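Local coordinates for protein scyllo-inositol 2-dehydrogenase (NADP(+)) IolW (Bacillus subtilis subsp. subtilis, PDB 3GDO) that catalyses the reversible NADPH-dependent reduction of scyllo-inosose to scyllo-inositol and cannot use NADH in place of NADPH, at residues N147-S152 and L187-M192; H214-L217 and L222-I225. All coordinates share one frame; numbering follows the deposited sequence.

Contact 1 (N147-S152 and L187-M192)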
ATOM      1  N   ASN B 147       8.021  -9.033   8.057  1.00 34.43           N
ATOM      2  CA  ASN B 147       6.854  -9.759   7.552  1.00 33.45           C
ATOM      3  C   ASN B 147       6.149  -9.012   6.409  1.00 32.74           C
ATOM      4  O   ASN B 147       5.438  -9.610   5.616  1.00 31.45           O
ATOM      5  CB  ASN B 147       5.881 -10.107   8.701  1.00 33.44           C
ATOM      6  CG  ASN B 147       5.298  -8.876   9.379  1.00 36.35           C
ATOM      7  OD1 ASN B 147       4.507  -8.127   8.775  1.00 37.83           O
ATOM      8  ND2 ASN B 147       5.669  -8.658  10.627  1.00 36.32           N
ATOM      9  N   THR B 148       6.344  -7.699   6.353  1.00 32.15           N
ATOM     10  CA  THR B 148       5.697  -6.863   5.343  1.00 31.93           C
ATOM     11  C   THR B 148       6.679  -5.784   4.911  1.00 31.92           C
ATOM     12  O   THR B 148       7.287  -5.074   5.768  1.00 31.90           O
ATOM     13  CB  THR B 148       4.400  -6.182   5.897  1.00 30.34           C
ATOM     14  OG1 THR B 148       3.512  -7.168   6.404  1.00 32.76           O
ATOM     15  CG2 THR B 148       3.652  -5.437   4.812  1.00 35.71           C
ATOM     16  N   TYR B 149       6.787  -5.598   3.593  1.00 30.74           N
ATOM     17  CA  TYR B 149       7.800  -4.681   3.022  1.00 30.04           C
ATOM     18  C   TYR B 149       7.145  -3.947   1.872  1.00 29.54           C
ATOM     19  O   TYR B 149       6.901  -4.528   0.791  1.00 29.31           O
ATOM     20  CB  TYR B 149       9.038  -5.496   2.539  1.00 28.55           C
ATOM     21  CG  TYR B 149      10.145  -4.646   1.928  1.00 31.01           C
ATOM     22  CD1 TYR B 149      11.094  -3.999   2.735  1.00 29.82           C
ATOM     23  CD2 TYR B 149      10.271  -4.516   0.538  1.00 29.89           C
ATOM     24  CE1 TYR B 149      12.120  -3.219   2.171  1.00 30.72           C
ATOM     25  CE2 TYR B 149      11.300  -3.769  -0.040  1.00 28.83           C
ATOM     26  CZ  TYR B 149      12.207  -3.112   0.770  1.00 30.11           C
ATOM     27  OH  TYR B 149      13.188  -2.363   0.177  1.00 29.09           O
ATOM     28  N   GLN B 150       6.791  -2.694   2.111  1.00 29.30           N
ATOM     29  CA  GLN B 150       5.909  -1.965   1.171  1.00 28.92           C
ATOM     30  C   GLN B 150       6.613  -0.726   0.733  1.00 27.45           C
ATOM     31  O   GLN B 150       7.038   0.089   1.575  1.00 25.60           O
ATOM     32  CB  GLN B 150       4.584  -1.554   1.833  1.00 30.13           C
ATOM     33  CG  GLN B 150       3.678  -2.720   2.132  1.00 35.37           C
ATOM     34  CD  GLN B 150       2.397  -2.305   2.877  1.00 42.82           C
ATOM     35  OE1 GLN B 150       2.348  -1.243   3.526  1.00 45.54           O
ATOM     36  NE2 GLN B 150       1.366  -3.166   2.810  1.00 44.57           N
ATOM     37  N   VAL B 151       6.770  -0.593  -0.576  1.00 25.96           N
ATOM     38  CA  VAL B 151       7.568   0.518  -1.121  1.00 27.55           C
ATOM     39  C   VAL B 151       6.730   1.230  -2.160  1.00 28.47           C
ATOM     40  O   VAL B 151       6.120   0.571  -3.039  1.00 27.64           O
ATOM     41  CB  VAL B 151       8.926   0.019  -1.763  1.00 26.33           C
ATOM     42  CG1 VAL B 151       9.785   1.187  -2.135  1.00 24.94           C
ATOM     43  CG2 VAL B 151       9.661  -0.883  -0.767  1.00 26.54           C
ATOM     44  N   SER B 152       6.646   2.549  -2.056  1.00 30.37           N
ATOM     45  CA  SER B 152       5.953   3.284  -3.143  1.00 33.08           C
ATOM     46  C   SER B 152       6.822   4.266  -3.857  1.00 33.52           C
ATOM     47  O   SER B 152       7.740   4.854  -3.280  1.00 35.89           O
ATOM     48  CB  SER B 152       4.652   3.944  -2.684  1.00 34.19           C
ATOM     49  OG  SER B 152       4.890   5.112  -1.962  1.00 40.53           O
ATOM     50  N   LEU B 187      14.913  -7.688  -4.235  1.00 32.95           N
ATOM     51  CA  LEU B 187      15.660  -8.922  -4.561  1.00 32.74           C
ATOM     52  C   LEU B 187      16.955  -8.939  -3.750  1.00 33.76           C
ATOM     53  O   LEU B 187      17.337  -9.969  -3.217  1.00 34.38           O
ATOM     54  CB  LEU B 187      15.958  -8.993  -6.034  1.00 32.40           C
ATOM     55  CG  LEU B 187      14.710  -9.109  -6.934  1.00 31.68           C
ATOM     56  CD1 LEU B 187      15.154  -9.298  -8.350  1.00 31.18           C
ATOM     57  CD2 LEU B 187      13.759 -10.176  -6.501  1.00 33.52           C
ATOM     58  N   HIS B 188      17.570  -7.775  -3.603  1.00 33.36           N
ATOM     59  CA  HIS B 188      18.827  -7.659  -2.878  1.00 34.56           C
ATOM     60  C   HIS B 188      18.623  -8.090  -1.448  1.00 35.07           C
ATOM     61  O   HIS B 188      19.455  -8.807  -0.878  1.00 35.37           O
ATOM     62  CB  HIS B 188      19.384  -6.228  -2.929  1.00 33.60           C
ATOM     63  CG  HIS B 188      20.761  -6.086  -2.350  1.00 36.18           C
ATOM     64  ND1 HIS B 188      21.855  -6.781  -2.838  1.00 36.65           N
ATOM     65  CD2 HIS B 188      21.221  -5.335  -1.321  1.00 36.64           C
ATOM     66  CE1 HIS B 188      22.933  -6.436  -2.152  1.00 36.33           C
ATOM     67  NE2 HIS B 188      22.576  -5.567  -1.225  1.00 38.04           N
ATOM     68  N   LEU B 189      17.519  -7.651  -0.855  1.00 35.07           N
ATOM     69  CA  LEU B 189      17.262  -7.960   0.551  1.00 34.86           C
ATOM     70  C   LEU B 189      16.814  -9.395   0.800  1.00 34.94           C
ATOM     71  O   LEU B 189      17.215  -9.965   1.777  1.00 34.87           O
ATOM     72  CB  LEU B 189      16.246  -6.998   1.176  1.00 33.67           C
ATOM     73  CG  LEU B 189      16.542  -5.523   1.428  1.00 35.75           C
ATOM     74  CD1 LEU B 189      15.297  -4.921   2.050  1.00 33.62           C
ATOM     75  CD2 LEU B 189      17.749  -5.315   2.349  1.00 34.20           C
ATOM     76  N   PHE B 190      15.976  -9.980  -0.059  1.00 35.15           N
ATOM     77  CA  PHE B 190      15.300 -11.213   0.327  1.00 35.33           C
ATOM     78  C   PHE B 190      15.396 -12.338  -0.702  1.00 35.55           C
ATOM     79  O   PHE B 190      14.765 -13.384  -0.510  1.00 36.19           O
ATOM     80  CB  PHE B 190      13.783 -10.965   0.580  1.00 35.88           C
ATOM     81  CG  PHE B 190      13.471  -9.764   1.419  1.00 37.02           C
ATOM     82  CD1 PHE B 190      13.803  -9.727   2.783  1.00 36.46           C
ATOM     83  CD2 PHE B 190      12.797  -8.665   0.852  1.00 36.55           C
ATOM     84  CE1 PHE B 190      13.469  -8.578   3.576  1.00 38.66           C
ATOM     85  CE2 PHE B 190      12.468  -7.520   1.644  1.00 37.25           C
ATOM     86  CZ  PHE B 190      12.789  -7.489   2.990  1.00 35.43           C
ATOM     87  N   GLY B 191      16.140 -12.147  -1.786  1.00 35.80           N
ATOM     88  CA  GLY B 191      16.241 -13.182  -2.833  1.00 35.74           C
ATOM     89  C   GLY B 191      14.995 -13.221  -3.690  1.00 36.26           C
ATOM     90  O   GLY B 191      14.180 -12.290  -3.665  1.00 37.07           O
ATOM     91  N   MET B 192      14.825 -14.286  -4.455  1.00 35.75           N
ATOM     92  CA  MET B 192      13.707 -14.391  -5.356  1.00 36.03           C
ATOM     93  C   MET B 192      12.461 -14.828  -4.600  1.00 37.24           C
ATOM     94  O   MET B 192      12.550 -15.684  -3.699  1.00 36.67           O
ATOM     95  CB  MET B 192      14.009 -15.390  -6.496  1.00 35.93           C
ATOM     96  CG  MET B 192      14.932 -14.834  -7.645  1.00 36.44           C
ATOM     97  SD  MET B 192      14.283 -13.383  -8.541  1.00 33.52           S
ATOM     98  CE  MET B 192      13.419 -14.171  -9.849  1.00 28.19           C
TER
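Tyr149, on strand 147-152, and Phe190, in the last turn of the helix that includes 187-190, have the nearest CA atoms of the two segments, yet these lie 10.3 Å apart, so side chains alone bridge the gap. The helix finishes here: Gly191 N still bonds to Leu187 O, while Gly191 itself takes a positive phi and leads the chain away.

The two aromatic rings form a T-shaped (edge-to-face) stack. Phe190 drives its edge at one face of the Tyr149 ring, with the planes at 79° and the centroids 5.2 Å apart. Its CE2 does most of the touching, 3.7 Å from Tyr149 CG and off toward the rim that carries CB; CZ follows over CG and CD1. The tyrosine can offer that face because its CG stands opposite the backbone N (chi1 180°), which sends the ring out from the strand toward the helix. The Leu189 and Tyr149 side chains cross at about a right angle, and Leu189 CD1 comes obliquely to the outer end of the ring, 3.6 Å from Tyr149 CE1 and close to CZ and OH. The CB of Leu189 also sits over the centre of the Phe190 ring, 3.7 Å above its plane, so the two helix residues brace each other as they reach the tyrosine.

Phe131 of helix 129-139 touches both Tyr149 and Leu189, and Ile241 of strand 239-243, the sheet neighbour of 146-152, lies against Tyr149. This is the helix-on-sheet packing of the C-terminal alpha/beta domain of the Gfo/Idh/MocA family, with an aromatic pair at the interface.

Contact 2 (H214-L217 and L222-I225)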
ATOM      1  N   HIS B 214       1.333  -1.977  -9.575  1.00 26.51           N
ATOM      2  CA  HIS B 214       1.197  -2.477  -8.228  1.00 27.44           C
ATOM      3  C   HIS B 214       1.621  -3.964  -8.232  1.00 27.73           C
ATOM      4  O   HIS B 214       0.952  -4.803  -8.833  1.00 28.20           O
ATOM      5  CB  HIS B 214      -0.274  -2.365  -7.787  1.00 26.98           C
ATOM      6  CG  HIS B 214      -0.441  -2.580  -6.329  1.00 29.53           C
ATOM      7  ND1 HIS B 214      -0.422  -3.843  -5.754  1.00 30.47           N
ATOM      8  CD2 HIS B 214      -0.511  -1.689  -5.304  1.00 29.19           C
ATOM      9  CE1 HIS B 214      -0.531  -3.713  -4.439  1.00 32.47           C
ATOM     10  NE2 HIS B 214      -0.572  -2.420  -4.141  1.00 28.71           N
ATOM     11  N   LEU B 215       2.730  -4.291  -7.599  1.00 28.23           N
ATOM     12  CA  LEU B 215       3.205  -5.676  -7.615  1.00 28.62           C
ATOM     13  C   LEU B 215       3.218  -6.267  -6.218  1.00 29.35           C
ATOM     14  O   LEU B 215       3.615  -5.595  -5.265  1.00 28.88           O
ATOM     15  CB  LEU B 215       4.651  -5.734  -8.154  1.00 29.06           C
ATOM     16  CG  LEU B 215       4.963  -5.843  -9.644  1.00 28.51           C
ATOM     17  CD1 LEU B 215       4.388  -4.654 -10.431  1.00 30.47           C
ATOM     18  CD2 LEU B 215       6.484  -5.884  -9.787  1.00 29.61           C
ATOM     19  N   THR B 216       2.802  -7.519  -6.107  1.00 29.11           N
ATOM     20  CA  THR B 216       2.994  -8.277  -4.881  1.00 32.16           C
ATOM     21  C   THR B 216       3.999  -9.407  -5.152  1.00 32.19           C
ATOM     22  O   THR B 216       3.749 -10.278  -6.030  1.00 32.91           O
ATOM     23  CB  THR B 216       1.659  -8.893  -4.362  1.00 32.29           C
ATOM     24  OG1 THR B 216       0.704  -7.844  -4.104  1.00 34.48           O
ATOM     25  CG2 THR B 216       1.893  -9.729  -3.090  1.00 33.01           C
ATOM     26  N   LEU B 217       5.106  -9.383  -4.430  1.00 30.91           N
ATOM     27  CA  LEU B 217       6.083 -10.500  -4.439  1.00 32.66           C
ATOM     28  C   LEU B 217       5.897 -11.416  -3.238  1.00 32.70           C
ATOM     29  O   LEU B 217       6.036 -10.993  -2.069  1.00 31.11           O
ATOM     30  CB  LEU B 217       7.532 -10.010  -4.533  1.00 31.98           C
ATOM     31  CG  LEU B 217       8.059  -9.517  -5.890  1.00 32.90           C
ATOM     32  CD1 LEU B 217       7.236  -8.399  -6.507  1.00 31.95           C
ATOM     33  CD2 LEU B 217       9.530  -9.043  -5.771  1.00 31.60           C
ATOM     34  N   LEU B 222       6.348 -13.520   4.466  1.00 35.88           N
ATOM     35  CA  LEU B 222       6.770 -12.191   3.999  1.00 34.56           C
ATOM     36  C   LEU B 222       6.046 -11.794   2.705  1.00 33.27           C
ATOM     37  O   LEU B 222       6.012 -12.564   1.711  1.00 32.54           O
ATOM     38  CB  LEU B 222       8.288 -12.145   3.778  1.00 35.00           C
ATOM     39  CG  LEU B 222       8.918 -10.938   3.053  1.00 36.68           C
ATOM     40  CD1 LEU B 222       8.581  -9.636   3.803  1.00 36.59           C
ATOM     41  CD2 LEU B 222      10.464 -11.071   2.876  1.00 34.48           C
ATOM     42  N   GLN B 223       5.460 -10.590   2.719  1.00 30.85           N
ATOM     43  CA  GLN B 223       4.798 -10.049   1.502  1.00 30.53           C
ATOM     44  C   GLN B 223       5.471  -8.742   1.163  1.00 29.69           C
ATOM     45  O   GLN B 223       5.616  -7.870   2.042  1.00 29.29           O
ATOM     46  CB  GLN B 223       3.286  -9.850   1.708  1.00 30.29           C
ATOM     47  CG  GLN B 223       2.541 -11.150   1.986  1.00 31.93           C
ATOM     48  CD  GLN B 223       2.450 -12.023   0.735  1.00 33.68           C
ATOM     49  OE1 GLN B 223       2.108 -11.559  -0.341  1.00 33.79           O
ATOM     50  NE2 GLN B 223       2.800 -13.295   0.880  1.00 33.36           N
ATOM     51  N   ALA B 224       5.954  -8.639  -0.069  1.00 28.81           N
ATOM     52  CA  ALA B 224       6.670  -7.442  -0.520  1.00 28.92           C
ATOM     53  C   ALA B 224       5.732  -6.802  -1.510  1.00 29.42           C
ATOM     54  O   ALA B 224       5.261  -7.487  -2.443  1.00 27.76           O
ATOM     55  CB  ALA B 224       8.016  -7.807  -1.183  1.00 28.16           C
ATOM     56  N   ILE B 225       5.422  -5.513  -1.302  1.00 29.30           N
ATOM     57  CA  ILE B 225       4.406  -4.852  -2.124  1.00 28.91           C
ATOM     58  C   ILE B 225       5.100  -3.651  -2.750  1.00 28.66           C
ATOM     59  O   ILE B 225       5.609  -2.809  -2.010  1.00 27.81           O
ATOM     60  CB  ILE B 225       3.199  -4.327  -1.279  1.00 29.49           C
ATOM     61  CG1 ILE B 225       2.520  -5.405  -0.409  1.00 31.77           C
ATOM     62  CG2 ILE B 225       2.218  -3.487  -2.164  1.00 31.36           C
ATOM     63  CD1 ILE B 225       2.013  -6.595  -1.097  1.00 36.23           C
TER
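Gln223, near the start of the returning strand of the hairpin, meets Thr216 across the pair. Bent at chi2 (-72°), its chain curls so that Gln223 OE1 comes 3.3 Å from the methyl CG2 of Thr216, a van der Waals contact, while NE2 hydrogen-bonds to Gly220 O, in the turn, and to Asp218 OD1, near the end of strand 212-219. Ala224 makes the antiparallel hydrogen-bonded pair with Leu217: Leu217 N gives to Ala224 O at 2.8 Å, and Ala224 N returns a bond to Leu217 O at 3.1 Å. Leu217 CB and Ala224 CB are 4.0 Å apart on the face turned to the helices, with Thr186 of helix 174-190 against Ala224 and Ile332 of helix 323-342 against Leu217. Ile225 forms the next, non-hydrogen-bonded pair with Thr216, and its CA points a C-H at Leu215 O. The two side chains run alongside each other, Ile225 CD1 lying 3.5 Å from Thr216 OG1, while Ile225 CG2 comes obliquely to the His214 ring, 3.6 Å from CE1. On the opposite face, with Thr216 and Ile225, His214 meets the ring of His214 of the second subunit. The chemistry is therefore divided: backbone bonds set the pairing, apolar side chains face the helices, and the face with His214, Thr216, Gln223 and Ile225 mixes polar and apolar groups, and His214, Gln223 and Ile225 of it touch the second subunit.

In the fold
Contact 1 closes before contact 2 opens along the chain, and they lie about 7 Å apart between centres, both within the C-terminal alpha/beta domain. They share the large mixed sheet, in which strand 146-152 runs parallel beside strand 222-228, and 222-228 pairs antiparallel with 212-219. Probable hydrogen bonds join them directly, from Ile225 N to Tyr149 O and from Val151 N to Ile225 O. Helix 174-190 lies over one side of the sheet and spans both contacts, Phe190 packing on Leu222 as well. Residues of both contacts also touch the second subunit, so this region of the sheet serves the domain core and the dimer interface together.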